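Membrane lipoprotein family protein (Aeropyrum pernix, PDB 4PEV) probably serves as the solute-binding lipoprotein of an ABC transporter, holding adenosine in the cleft between its two lobes for uptake. Local coordinates at residues I53-L58 / T307-V312; D104-S109 / D113-V118; G204-V209 / E410-N415; V209-Q214 / E382-K387; Q281-E286 / R340-I345. All coordinates share one frame; numbering follows the deposited sequence.

Contact 1 (I53-L58 / T307-V312)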
# COMPACT_ATOMS: atom_id res chain seq x y z
N ILE C 53 -26.76 13.21 4.46
CA ILE C 53 -26.23 11.87 4.69
C ILE C 53 -24.95 11.90 5.55
O ILE C 53 -24.09 12.76 5.41
CB ILE C 53 -26.05 11.14 3.34
CG1 ILE C 53 -27.39 10.53 2.95
CG2 ILE C 53 -24.99 10.03 3.41
CD1 ILE C 53 -27.46 10.09 1.51
N SER C 54 -24.85 10.91 6.42
CA SER C 54 -23.92 10.93 7.53
C SER C 54 -23.04 9.69 7.50
O SER C 54 -23.55 8.57 7.42
CB SER C 54 -24.75 10.98 8.80
OG SER C 54 -23.93 10.81 9.93
N VAL C 55 -21.72 9.87 7.56
CA VAL C 55 -20.79 8.76 7.42
C VAL C 55 -19.78 8.80 8.56
O VAL C 55 -19.34 9.87 8.99
CB VAL C 55 -20.03 8.81 6.08
CG1 VAL C 55 -19.06 7.64 5.95
CG2 VAL C 55 -20.99 8.76 4.90
N LEU C 56 -19.44 7.61 9.05
CA LEU C 56 -18.41 7.45 10.05
C LEU C 56 -17.27 6.71 9.40
O LEU C 56 -17.47 5.64 8.81
CB LEU C 56 -18.92 6.64 11.25
CG LEU C 56 -17.92 6.44 12.39
CD1 LEU C 56 -17.54 7.75 13.07
CD2 LEU C 56 -18.49 5.47 13.40
N VAL C 57 -16.08 7.30 9.48
CA VAL C 57 -14.87 6.65 9.01
C VAL C 57 -14.09 6.26 10.24
O VAL C 57 -13.74 7.11 11.07
CB VAL C 57 -14.00 7.56 8.14
CG1 VAL C 57 -12.73 6.82 7.73
CG2 VAL C 57 -14.79 8.01 6.92
N LEU C 58 -13.81 4.98 10.33
CA LEU C 58 -13.40 4.37 11.55
C LEU C 58 -12.06 3.71 11.25
O LEU C 58 -11.99 2.70 10.56
CB LEU C 58 -14.49 3.38 11.98
CG LEU C 58 -14.69 2.91 13.43
CD1 LEU C 58 -14.26 3.92 14.48
CD2 LEU C 58 -16.15 2.52 13.63
N THR C 307 -16.43 5.59 -3.57
CA THR C 307 -17.42 4.76 -4.25
C THR C 307 -18.45 4.24 -3.25
O THR C 307 -19.64 4.34 -3.48
CB THR C 307 -16.73 3.60 -4.99
OG1 THR C 307 -15.97 4.14 -6.09
CG2 THR C 307 -17.73 2.59 -5.52
N ALA C 308 -17.99 3.69 -2.14
CA ALA C 308 -18.92 3.18 -1.12
C ALA C 308 -19.88 4.26 -0.56
O ALA C 308 -21.02 3.96 -0.22
CB ALA C 308 -18.15 2.54 0.02
N ILE C 309 -19.39 5.49 -0.46
CA ILE C 309 -20.20 6.60 0.02
C ILE C 309 -21.17 7.08 -1.05
O ILE C 309 -22.32 7.43 -0.74
CB ILE C 309 -19.33 7.77 0.46
CG1 ILE C 309 -18.54 7.38 1.70
CG2 ILE C 309 -20.18 8.99 0.79
CD1 ILE C 309 -17.41 8.31 2.03
N LYS C 310 -20.71 7.12 -2.29
CA LYS C 310 -21.57 7.52 -3.41
C LYS C 310 -22.72 6.53 -3.58
O LYS C 310 -23.88 6.92 -3.58
CB LYS C 310 -20.77 7.62 -4.71
CG LYS C 310 -21.43 8.48 -5.75
CD LYS C 310 -20.69 8.42 -7.07
CE LYS C 310 -21.17 9.53 -8.00
NZ LYS C 310 -20.90 9.16 -9.41
N ASP C 311 -22.38 5.25 -3.68
CA ASP C 311 -23.39 4.18 -3.72
C ASP C 311 -24.51 4.46 -2.70
O ASP C 311 -25.68 4.45 -3.06
CB ASP C 311 -22.77 2.80 -3.47
CG ASP C 311 -22.07 2.20 -4.72
OD1 ASP C 311 -21.86 2.92 -5.73
OD2 ASP C 311 -21.74 1.00 -4.71
N VAL C 312 -24.16 4.74 -1.45
CA VAL C 312 -25.19 5.01 -0.45
C VAL C 312 -25.98 6.27 -0.78
O VAL C 312 -27.20 6.27 -0.66
CB VAL C 312 -24.62 5.15 0.97
CG1 VAL C 312 -25.70 5.63 1.95
CG2 VAL C 312 -24.04 3.82 1.43
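Ile53, Val55, Ile309 and Val312 pack a strand of a parallel sheet against a covering helix. This is the layered alpha/beta build of a lobe in type I periplasmic binding proteins. The strand is 54-59 and the helix is 301-313. The contact is apolar, and no hydrogen bond crosses it. At its centre CG2 of Val55 meets CG2 of Ile309 at 4.2 Å, methyl against methyl. The two side chains approach at a slant. Ile309 places this branch opposite its backbone N. Its longer CG1 arm lies beside that N. One helical turn on, Val312 faces Ile53. Here the approach is looser: CD1 of Ile53 lies 4.4 Å from the backbone O of Val312. Val55 and Ile309 are buried, whereas Ile53, just ahead of the strand, and Val312 are partly exposed. Strand 54-59 is an inner strand of the sheet, lying between 87-91 and 114-118. Its backbone pairs with Asp87 and Val89 on one flank and with Asp113 and Leu114 on the other. Ile309 also touches Leu114 of strand 114-118 and Ala80 of helix 69-84. Helix 301-313 thus rests on the sheet beside helix 69-84.

Contact 2 (D104-S109 / D113-V118)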
# COMPACT_ATOMS: atom_id res chain seq x y z
N ASP C 104 -19.89 -1.47 17.85
CA ASP C 104 -21.24 -1.83 18.30
C ASP C 104 -22.05 -0.59 18.70
O ASP C 104 -23.21 -0.47 18.32
CB ASP C 104 -21.13 -2.84 19.47
CG ASP C 104 -22.46 -3.51 19.80
OD1 ASP C 104 -23.20 -2.97 20.65
OD2 ASP C 104 -22.75 -4.59 19.22
N ALA C 105 -21.42 0.33 19.42
CA ALA C 105 -22.06 1.56 19.88
C ALA C 105 -22.40 2.52 18.75
O ALA C 105 -23.40 3.21 18.82
CB ALA C 105 -21.19 2.26 20.91
N ALA C 106 -21.55 2.59 17.73
CA ALA C 106 -21.82 3.44 16.59
C ALA C 106 -22.98 2.91 15.73
O ALA C 106 -23.74 3.68 15.14
CB ALA C 106 -20.56 3.59 15.74
N SER C 107 -23.09 1.59 15.66
CA SER C 107 -24.19 0.95 14.94
C SER C 107 -25.49 1.16 15.72
O SER C 107 -26.52 1.58 15.17
CB SER C 107 -23.90 -0.54 14.79
OG SER C 107 -22.60 -0.77 14.26
N ARG C 108 -25.41 0.88 17.02
CA ARG C 108 -26.44 1.19 18.00
C ARG C 108 -26.98 2.64 17.94
O ARG C 108 -28.14 2.87 18.25
CB ARG C 108 -25.85 0.93 19.41
CG ARG C 108 -26.82 0.97 20.57
CD ARG C 108 -27.65 -0.30 20.62
NE ARG C 108 -28.96 -0.07 21.25
CZ ARG C 108 -29.90 -1.00 21.37
NH1 ARG C 108 -29.71 -2.24 20.90
NH2 ARG C 108 -31.06 -0.69 21.96
N SER C 109 -26.14 3.60 17.56
CA SER C 109 -26.51 5.02 17.65
C SER C 109 -27.50 5.49 16.58
O SER C 109 -28.10 6.57 16.71
CB SER C 109 -25.25 5.89 17.58
OG SER C 109 -24.71 5.96 16.27
N ASP C 113 -25.55 6.60 8.22
CA ASP C 113 -26.08 5.88 7.09
C ASP C 113 -25.09 4.81 6.62
O ASP C 113 -25.49 3.73 6.21
CB ASP C 113 -26.43 6.87 5.97
CG ASP C 113 -27.42 7.94 6.44
OD1 ASP C 113 -28.65 7.69 6.48
OD2 ASP C 113 -26.96 9.04 6.81
N LEU C 114 -23.80 5.12 6.73
CA LEU C 114 -22.73 4.18 6.39
C LEU C 114 -21.63 4.27 7.45
O LEU C 114 -21.29 5.37 7.94
CB LEU C 114 -22.14 4.52 5.01
CG LEU C 114 -21.05 3.62 4.41
CD1 LEU C 114 -21.56 2.22 4.09
CD2 LEU C 114 -20.48 4.26 3.16
N ILE C 115 -21.10 3.11 7.82
CA ILE C 115 -19.92 3.06 8.65
C ILE C 115 -18.81 2.49 7.78
O ILE C 115 -18.95 1.38 7.24
CB ILE C 115 -20.14 2.22 9.93
CG1 ILE C 115 -21.21 2.90 10.81
CG2 ILE C 115 -18.84 2.08 10.72
CD1 ILE C 115 -21.57 2.11 12.05
N VAL C 116 -17.74 3.26 7.61
CA VAL C 116 -16.61 2.87 6.79
C VAL C 116 -15.49 2.39 7.68
O VAL C 116 -15.04 3.11 8.57
CB VAL C 116 -16.11 4.04 5.92
CG1 VAL C 116 -14.88 3.62 5.13
CG2 VAL C 116 -17.21 4.49 4.98
N LEU C 117 -15.02 1.18 7.43
CA LEU C 117 -14.05 0.54 8.30
C LEU C 117 -12.72 0.36 7.58
O LEU C 117 -12.60 -0.46 6.66
CB LEU C 117 -14.61 -0.80 8.80
CG LEU C 117 -15.92 -0.67 9.59
CD1 LEU C 117 -16.53 -2.04 9.82
CD2 LEU C 117 -15.71 0.05 10.91
N VAL C 118 -11.73 1.12 8.02
CA VAL C 118 -10.46 1.25 7.29
C VAL C 118 -9.38 0.36 7.89
O VAL C 118 -8.63 0.78 8.78
CB VAL C 118 -9.97 2.73 7.25
CG1 VAL C 118 -8.63 2.86 6.55
CG2 VAL C 118 -10.99 3.61 6.56
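Ala106 and Ser107 make a small, buried helix-on-sheet contact with Ile115, inside a beta-alpha-beta crossover. Strand 87-91 leads into helix 99-108, and the chain then turns back into strand 114-118. Strand 54-59 lies between these two strands in the parallel sheet. Ile115 carries the whole strand side of the contact. With chi1 at -64° its CG1 arm lies beside the backbone N, and CD1 ends against the helix. That methyl is 4.1 Å from CB of Ala106. The serine hydroxyl beside it is already engaged: Ser107 OG is hydrogen-bonded to Leu103 O, one turn earlier, and to Tyr138 OH. Toward the isoleucine methyl it makes van der Waals contact. Tyr138 lies on neighbouring strand 137-141 and also touches Ile115. Nearby, Ser109 OG donates to Ala106 O over 2.7 Å, tilted 34° from the carbonyl plane. The closest approach between helix and strand is CD1 of Ile115 to OG of Ser107, at 3.8 Å.

Contact 3 (G204-V209 / E410-N415)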
# COMPACT_ATOMS: atom_id res chain seq x y z
N GLY C 204 3.92 -10.83 -3.83
CA GLY C 204 4.04 -10.14 -5.11
C GLY C 204 5.41 -9.52 -5.30
O GLY C 204 5.93 -9.47 -6.41
N TYR C 205 5.99 -9.04 -4.21
CA TYR C 205 7.25 -8.34 -4.25
C TYR C 205 8.37 -9.33 -4.55
O TYR C 205 9.20 -9.06 -5.40
CB TYR C 205 7.49 -7.61 -2.92
CG TYR C 205 8.73 -6.74 -2.86
CD1 TYR C 205 8.96 -5.74 -3.81
CD2 TYR C 205 9.66 -6.89 -1.84
CE1 TYR C 205 10.09 -4.92 -3.75
CE2 TYR C 205 10.80 -6.08 -1.77
CZ TYR C 205 11.00 -5.10 -2.73
OH TYR C 205 12.13 -4.32 -2.65
N LEU C 206 8.37 -10.46 -3.85
CA LEU C 206 9.34 -11.53 -4.09
C LEU C 206 9.17 -12.12 -5.48
O LEU C 206 10.14 -12.37 -6.19
CB LEU C 206 9.16 -12.65 -3.07
CG LEU C 206 10.16 -13.81 -3.09
CD1 LEU C 206 11.61 -13.37 -3.02
CD2 LEU C 206 9.83 -14.74 -1.93
N TYR C 207 7.92 -12.35 -5.86
CA TYR C 207 7.63 -12.81 -7.20
C TYR C 207 8.31 -11.91 -8.20
O TYR C 207 9.03 -12.39 -9.07
CB TYR C 207 6.13 -12.83 -7.48
CG TYR C 207 5.80 -13.32 -8.87
CD1 TYR C 207 5.82 -12.44 -9.93
CD2 TYR C 207 5.51 -14.65 -9.12
CE1 TYR C 207 5.54 -12.87 -11.21
CE2 TYR C 207 5.23 -15.09 -10.41
CZ TYR C 207 5.25 -14.19 -11.45
OH TYR C 207 4.98 -14.56 -12.74
N GLY C 208 8.08 -10.62 -8.08
CA GLY C 208 8.61 -9.63 -9.02
C GLY C 208 10.13 -9.60 -9.08
O GLY C 208 10.69 -9.35 -10.12
N VAL C 209 10.78 -9.84 -7.95
CA VAL C 209 12.25 -9.85 -7.91
C VAL C 209 12.79 -11.10 -8.59
O VAL C 209 13.76 -11.02 -9.34
CB VAL C 209 12.80 -9.80 -6.45
CG1 VAL C 209 14.28 -10.15 -6.40
CG2 VAL C 209 12.55 -8.43 -5.83
N GLU C 410 8.87 -21.53 -1.86
CA GLU C 410 8.86 -21.89 -3.27
C GLU C 410 9.39 -20.78 -4.15
O GLU C 410 10.17 -21.04 -5.05
CB GLU C 410 7.43 -22.26 -3.72
CG GLU C 410 6.85 -23.51 -3.07
CD GLU C 410 7.74 -24.73 -3.24
OE1 GLU C 410 8.26 -24.95 -4.36
OE2 GLU C 410 7.91 -25.47 -2.25
N LEU C 411 8.95 -19.55 -3.89
CA LEU C 411 9.49 -18.37 -4.59
C LEU C 411 10.97 -18.14 -4.29
O LEU C 411 11.75 -17.84 -5.19
CB LEU C 411 8.70 -17.12 -4.24
CG LEU C 411 7.29 -17.08 -4.80
CD1 LEU C 411 6.62 -15.76 -4.44
CD2 LEU C 411 7.29 -17.26 -6.30
N LYS C 412 11.37 -18.31 -3.03
CA LYS C 412 12.78 -18.27 -2.67
C LYS C 412 13.58 -19.31 -3.45
O LYS C 412 14.76 -19.11 -3.72
CB LYS C 412 12.98 -18.53 -1.17
CG LYS C 412 12.65 -17.35 -0.28
CD LYS C 412 13.28 -17.53 1.10
CE LYS C 412 12.83 -16.47 2.09
NZ LYS C 412 13.72 -16.46 3.28
N ALA C 413 12.93 -20.43 -3.79
CA ALA C 413 13.54 -21.50 -4.57
C ALA C 413 13.48 -21.27 -6.09
O ALA C 413 13.91 -22.12 -6.84
CB ALA C 413 12.87 -22.82 -4.23
N GLY C 414 12.92 -20.16 -6.54
CA GLY C 414 12.82 -19.91 -7.98
C GLY C 414 11.67 -20.62 -8.68
O GLY C 414 11.56 -20.60 -9.91
N ASN C 415 10.80 -21.24 -7.89
CA ASN C 415 9.59 -21.85 -8.41
C ASN C 415 8.43 -20.82 -8.42
O ASN C 415 7.56 -20.83 -7.54
CB ASN C 415 9.29 -23.12 -7.60
CG ASN C 415 7.94 -23.73 -7.91
OD1 ASN C 415 7.35 -23.48 -8.97
ND2 ASN C 415 7.44 -24.53 -6.98
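The carbonyl O of Leu411 is gripped by two N-H groups at the end of helix 401-412. One is Gly414 N, 2.9 Å from Leu411 O, and the other is Gln210 NE2 of helix 196-214. The first bond belongs to a Schellman motif, whose wider bond runs from Asn415 N to Glu410 O. Gly414 has a positive phi of 80°, where a CB would be jammed against the preceding carbonyl O. A side-chain link closes the same turn: Asn415 ND2 donates to Glu410 OE1 over 2.8 Å, on the anti side of the carboxylate. Between the helices the contact is apolar. Leu206 and Leu411 lie alongside each other, pointing opposite ways, with CD2 of Leu206 3.5 Å from CB of Leu411. Both methyls of Leu411 turn to Tyr207. CD1 reaches the Tyr207 backbone N at 3.9 Å, and CD2 meets the Tyr207 ring carbon CD2 obliquely at 4.2 Å. Lys412 adds its backbone N, 4.0 Å from CD2 of Leu206, and its CG, while the rest of its chain extends onward. Phe395 meets the Tyr207 ring edge-to-face. Leucine packing thus holds the helices together, while the Gln210 bond ties the capped helix end to helix 196-214.

Contact 4 (V209-Q214 / E382-K387)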
# COMPACT_ATOMS: atom_id res chain seq x y z
N VAL C 209 10.78 -9.84 -7.95
CA VAL C 209 12.25 -9.85 -7.91
C VAL C 209 12.79 -11.10 -8.59
O VAL C 209 13.76 -11.02 -9.34
CB VAL C 209 12.80 -9.80 -6.45
CG1 VAL C 209 14.28 -10.15 -6.40
CG2 VAL C 209 12.55 -8.43 -5.83
N GLN C 210 12.18 -12.25 -8.31
CA GLN C 210 12.61 -13.51 -8.91
C GLN C 210 12.34 -13.51 -10.39
O GLN C 210 13.11 -14.08 -11.16
CB GLN C 210 11.90 -14.70 -8.28
CG GLN C 210 12.24 -14.95 -6.82
CD GLN C 210 13.69 -15.33 -6.63
OE1 GLN C 210 14.58 -14.54 -6.91
NE2 GLN C 210 13.93 -16.54 -6.15
N TYR C 211 11.24 -12.87 -10.79
CA TYR C 211 10.88 -12.74 -12.19
C TYR C 211 12.02 -12.02 -12.90
O TYR C 211 12.57 -12.52 -13.88
CB TYR C 211 9.57 -11.97 -12.32
CG TYR C 211 8.94 -11.92 -13.70
CD1 TYR C 211 9.28 -10.93 -14.62
CD2 TYR C 211 7.94 -12.83 -14.07
CE1 TYR C 211 8.68 -10.86 -15.86
CE2 TYR C 211 7.33 -12.76 -15.31
CZ TYR C 211 7.71 -11.77 -16.20
OH TYR C 211 7.12 -11.69 -17.45
N TYR C 212 12.38 -10.86 -12.37
CA TYR C 212 13.49 -10.08 -12.89
C TYR C 212 14.76 -10.92 -12.97
O TYR C 212 15.33 -11.05 -14.02
CB TYR C 212 13.74 -8.86 -12.01
CG TYR C 212 14.82 -7.98 -12.54
CD1 TYR C 212 14.56 -7.05 -13.53
CD2 TYR C 212 16.12 -8.09 -12.07
CE1 TYR C 212 15.56 -6.24 -14.02
CE2 TYR C 212 17.13 -7.29 -12.56
CZ TYR C 212 16.85 -6.36 -13.53
OH TYR C 212 17.86 -5.56 -14.01
N ASN C 213 15.16 -11.51 -11.84
CA ASN C 213 16.31 -12.41 -11.79
C ASN C 213 16.35 -13.50 -12.85
O ASN C 213 17.37 -13.67 -13.52
CB ASN C 213 16.38 -13.09 -10.43
CG ASN C 213 16.89 -12.16 -9.36
OD1 ASN C 213 17.56 -11.17 -9.65
ND2 ASN C 213 16.60 -12.48 -8.12
N GLN C 214 15.24 -14.22 -13.00
CA GLN C 214 15.14 -15.28 -14.02
C GLN C 214 15.16 -14.74 -15.44
O GLN C 214 15.87 -15.27 -16.28
CB GLN C 214 13.90 -16.14 -13.81
CG GLN C 214 14.08 -17.12 -12.66
CD GLN C 214 12.87 -18.00 -12.43
OE1 GLN C 214 11.96 -18.06 -13.27
NE2 GLN C 214 12.85 -18.68 -11.29
N GLU C 382 6.20 -3.77 -18.12
CA GLU C 382 5.15 -3.82 -19.13
C GLU C 382 4.76 -5.26 -19.53
O GLU C 382 3.59 -5.55 -19.75
CB GLU C 382 5.60 -3.01 -20.36
CG GLU C 382 4.53 -2.85 -21.44
CD GLU C 382 3.18 -2.39 -20.90
OE1 GLU C 382 3.10 -1.25 -20.38
OE2 GLU C 382 2.20 -3.17 -20.98
N GLU C 383 5.73 -6.15 -19.59
CA GLU C 383 5.46 -7.53 -19.96
C GLU C 383 4.74 -8.28 -18.86
O GLU C 383 4.12 -9.29 -19.13
CB GLU C 383 6.78 -8.24 -20.33
CG GLU C 383 6.81 -9.77 -20.26
CD GLU C 383 8.22 -10.33 -20.50
OE1 GLU C 383 8.81 -9.97 -21.55
OE2 GLU C 383 8.74 -11.09 -19.64
N LEU C 384 4.82 -7.80 -17.61
CA LEU C 384 4.09 -8.45 -16.52
C LEU C 384 2.73 -7.79 -16.31
O LEU C 384 1.73 -8.47 -16.11
CB LEU C 384 4.89 -8.43 -15.23
CG LEU C 384 4.25 -9.15 -14.04
CD1 LEU C 384 3.79 -10.56 -14.39
CD2 LEU C 384 5.20 -9.19 -12.85
N LYS C 385 2.72 -6.47 -16.34
CA LYS C 385 1.49 -5.69 -16.28
C LYS C 385 0.49 -6.22 -17.29
O LYS C 385 -0.69 -6.34 -16.98
CB LYS C 385 1.82 -4.23 -16.56
CG LYS C 385 0.68 -3.28 -16.89
CD LYS C 385 1.27 -1.87 -16.96
CE LYS C 385 0.66 -1.00 -18.05
NZ LYS C 385 -0.23 0.05 -17.48
N GLN C 386 0.97 -6.57 -18.48
CA GLN C 386 0.08 -7.03 -19.55
C GLN C 386 -0.32 -8.48 -19.45
O GLN C 386 -1.43 -8.83 -19.82
CB GLN C 386 0.65 -6.73 -20.94
CG GLN C 386 0.02 -5.48 -21.54
CD GLN C 386 -1.50 -5.48 -21.39
OE1 GLN C 386 -2.16 -6.50 -21.63
NE2 GLN C 386 -2.05 -4.34 -20.97
N LYS C 387 0.56 -9.33 -18.94
CA LYS C 387 0.19 -10.71 -18.67
C LYS C 387 -0.89 -10.77 -17.60
O LYS C 387 -1.71 -11.68 -17.59
CB LYS C 387 1.41 -11.55 -18.29
CG LYS C 387 2.29 -11.86 -19.50
CD LYS C 387 3.68 -12.37 -19.15
CE LYS C 387 3.64 -13.80 -18.63
NZ LYS C 387 5.01 -14.32 -18.34
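Tyr211 spans the gap between helices 196-214 and 375-389 and makes its polar contacts with Glu383 and Lys387. CB points toward the second helix. CG lies opposite the backbone N, chi1 -171°, which carries the ring on toward Glu383 and Leu384. On one flank CE2 lies 4.3 Å from CD1 of Leu384. On the other, CE1 comes within 3.8 Å of OE2 of Glu383. At the tip, Tyr211 OH donates to OE2 of Glu383 over 2.8 Å, at the anti lone pair of that carboxylate oxygen. Ring and carboxylate planes stand 67° apart. Lys387 bends at chi3 and brings NZ to the ring edge, near its plane. It gives a weak hydrogen bond to Tyr211 OH at 3.5 Å. The phenol thus sits between a carboxylate and the lysine nitrogen, which may polarise its O-H. A phenylalanine here would probably leave Glu383 OE2 and Lys387 NZ without their shared hydroxyl. Ile168 and Leu380 also touch the Tyr211 side chain. The segment axes are 12.2 Å apart at an angle of 124°, and the long tyrosine side chain bridges them. This is helix-on-helix packing, with C-terminal helix 375-389 laid against a sheet-covering helix of an alpha/beta lobe.

Contact 5 (Q281-E286 / R340-I345). With ADN (adenosine), chain F.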
# COMPACT_ATOMS: atom_id res chain seq x y z
N GLN C 281 4.33 3.68 -0.88
CA GLN C 281 3.15 2.83 -1.02
C GLN C 281 1.89 3.56 -0.59
O GLN C 281 1.92 4.36 0.35
CB GLN C 281 3.32 1.52 -0.24
CG GLN C 281 2.18 0.50 -0.38
CD GLN C 281 1.81 0.16 -1.82
OE1 GLN C 281 2.68 -0.09 -2.68
NE2 GLN C 281 0.51 0.15 -2.10
N ASP C 282 0.80 3.27 -1.31
CA ASP C 282 -0.58 3.70 -1.04
C ASP C 282 -0.82 5.00 -1.76
O ASP C 282 -1.52 5.01 -2.77
CB ASP C 282 -0.92 3.75 0.47
CG ASP C 282 -0.84 2.37 1.13
OD1 ASP C 282 -1.32 1.41 0.48
OD2 ASP C 282 -0.31 2.24 2.27
N ALA C 283 -0.24 6.09 -1.27
CA ALA C 283 -0.20 7.32 -2.06
C ALA C 283 1.15 7.37 -2.77
O ALA C 283 2.02 6.54 -2.51
CB ALA C 283 -0.37 8.54 -1.18
N SER C 284 1.28 8.33 -3.69
CA SER C 284 2.59 8.69 -4.21
C SER C 284 3.25 9.52 -3.12
O SER C 284 2.75 10.60 -2.79
CB SER C 284 2.50 9.52 -5.51
OG SER C 284 3.44 10.60 -5.51
N GLN C 285 4.38 9.03 -2.61
CA GLN C 285 5.06 9.68 -1.50
C GLN C 285 6.40 10.32 -1.89
O GLN C 285 7.18 10.69 -1.02
CB GLN C 285 5.25 8.67 -0.37
CG GLN C 285 3.94 8.13 0.17
CD GLN C 285 4.14 7.00 1.16
OE1 GLN C 285 4.57 5.91 0.79
NE2 GLN C 285 3.82 7.25 2.41
N GLU C 286 6.64 10.47 -3.20
CA GLU C 286 7.91 10.97 -3.71
C GLU C 286 8.21 12.35 -3.15
O GLU C 286 9.35 12.68 -2.82
CB GLU C 286 7.91 11.01 -5.25
CG GLU C 286 8.05 9.63 -5.92
CD GLU C 286 6.73 8.92 -6.20
OE1 GLU C 286 5.78 9.05 -5.40
OE2 GLU C 286 6.66 8.20 -7.21
N ARG C 340 2.68 14.95 -9.08
CA ARG C 340 2.46 16.38 -8.92
C ARG C 340 1.19 16.61 -8.08
O ARG C 340 1.16 17.52 -7.27
CB ARG C 340 2.36 17.08 -10.28
CG ARG C 340 2.33 18.61 -10.19
CD ARG C 340 2.33 19.32 -11.55
NE ARG C 340 2.05 18.41 -12.67
CZ ARG C 340 2.93 18.06 -13.63
NH1 ARG C 340 4.17 18.54 -13.63
NH2 ARG C 340 2.56 17.22 -14.60
N TYR C 341 0.17 15.78 -8.27
CA TYR C 341 -1.08 15.94 -7.52
C TYR C 341 -0.92 15.88 -6.01
O TYR C 341 -1.48 16.70 -5.27
CB TYR C 341 -2.07 14.87 -7.96
CG TYR C 341 -3.32 14.79 -7.14
CD1 TYR C 341 -4.38 15.67 -7.35
CD2 TYR C 341 -3.48 13.78 -6.19
CE1 TYR C 341 -5.55 15.57 -6.61
CE2 TYR C 341 -4.64 13.66 -5.46
CZ TYR C 341 -5.67 14.56 -5.66
OH TYR C 341 -6.82 14.43 -4.92
N PHE C 342 -0.16 14.89 -5.55
CA PHE C 342 0.09 14.70 -4.13
C PHE C 342 1.07 15.70 -3.64
O PHE C 342 1.02 16.10 -2.49
CB PHE C 342 0.57 13.29 -3.82
CG PHE C 342 -0.52 12.29 -3.89
CD1 PHE C 342 -1.44 12.21 -2.87
CD2 PHE C 342 -0.67 11.49 -5.01
CE1 PHE C 342 -2.49 11.31 -2.94
CE2 PHE C 342 -1.71 10.58 -5.09
CZ PHE C 342 -2.62 10.49 -4.05
N ALA C 343 1.97 16.13 -4.52
CA ALA C 343 2.89 17.21 -4.19
C ALA C 343 2.14 18.53 -4.00
O ALA C 343 2.46 19.29 -3.08
CB ALA C 343 3.96 17.34 -5.27
N GLU C 344 1.14 18.80 -4.84
CA GLU C 344 0.22 19.94 -4.68
C GLU C 344 -0.48 19.87 -3.32
O GLU C 344 -0.51 20.85 -2.58
CB GLU C 344 -0.83 19.99 -5.81
CG GLU C 344 -0.27 20.40 -7.18
CD GLU C 344 -1.16 20.06 -8.40
OE1 GLU C 344 -2.36 19.71 -8.22
OE2 GLU C 344 -0.67 20.17 -9.55
N ILE C 345 -1.03 18.71 -2.98
CA ILE C 345 -1.64 18.53 -1.66
C ILE C 345 -0.70 18.93 -0.51
O ILE C 345 -1.08 19.71 0.35
CB ILE C 345 -2.11 17.07 -1.48
CG1 ILE C 345 -3.40 16.85 -2.26
CG2 ILE C 345 -2.35 16.74 -0.01
CD1 ILE C 345 -3.72 15.40 -2.50
O5' ADN F . 1.39 0.84 4.11
C5' ADN F . 1.39 -0.46 3.49
C4' ADN F . 0.11 -1.29 3.70
O4' ADN F . -0.08 -1.64 5.07
C3' ADN F . -1.21 -0.64 3.29
O3' ADN F . -1.43 -0.72 1.88
C2' ADN F . -2.22 -1.43 4.11
O2' ADN F . -2.58 -2.68 3.51
C1' ADN F . -1.47 -1.70 5.39
N9 ADN F . -1.76 -0.66 6.40
C8 ADN F . -1.22 0.58 6.49
N7 ADN F . -1.71 1.26 7.56
C5 ADN F . -2.58 0.43 8.17
C6 ADN F . -3.46 0.48 9.35
N6 ADN F . -3.51 1.60 10.10
N1 ADN F . -4.22 -0.60 9.64
C2 ADN F . -4.19 -1.72 8.89
N3 ADN F . -3.42 -1.84 7.80
C4 ADN F . -2.61 -0.83 7.40
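Ala283 and Ser284 meet Phe342 just behind Asp282, a first-shell residue of the adenosine site. The site lies between the two lobes of a type I periplasmic binding protein fold, and Asp282 stands at the end of strand 277-282 in the second lobe. Its carboxylate takes two ribose hydroxyls, one on each oxygen. ADN O3' donates to Asp282 OD1 over 2.6 Å, and ADN O5' donates to Asp282 OD2 over 2.9 Å. Asp142, Gly256 and Lys299 also bind the nucleoside. The turn that follows Asp282 is tied back by its neighbours: Gln281 N donates to Gln285 OE1 over 2.8 Å. Further out, helix 336-348 presents Phe342 to this turn. With CG opposite the carbonyl carbon, chi1 -75°, the Phe342 ring lays one face against CB of Ala283 in a CH-pi contact, 4.2 Å from the centroid and 21° off the normal. Ser284 N lies over the rim of that face, and CB of Ser284 is 3.8 Å from CD2 of Phe342. Tyr341 CD2 lies over the centre of the opposite face. With an alanine at Phe342, the ring face under Ala283 and Ser284 would be gone, and the turn behind Asp282 would probably be held less firmly. Ser284 OG is turned to an acid: it donates to Glu286 OE1 over 2.8 Å, from 47° out of the carboxylate plane.

From the N terminus, strand 54-59 opens contact 1. Contact 2 opens and closes next, a short local loop within the wide one of contact 1. The two share a sheet, where their strands are neighbours. The chain then enters the second lobe. Helix 196-214 opens contact 3 and then contact 4, which share Val209. Segment 281-286 opens contact 5. The chain reaches 307-312 and closes contact 1, which therefore crosses contacts 3, 4 and 5. Contact 5 closes at 340-345, joining the strand end at the adenosine site to helix 336-348. Contact 4 closes at 382-387 and contact 3 at 410-415, each enclosing the one before. Contacts 3 and 4 fasten the C-terminal helices to the second lobe.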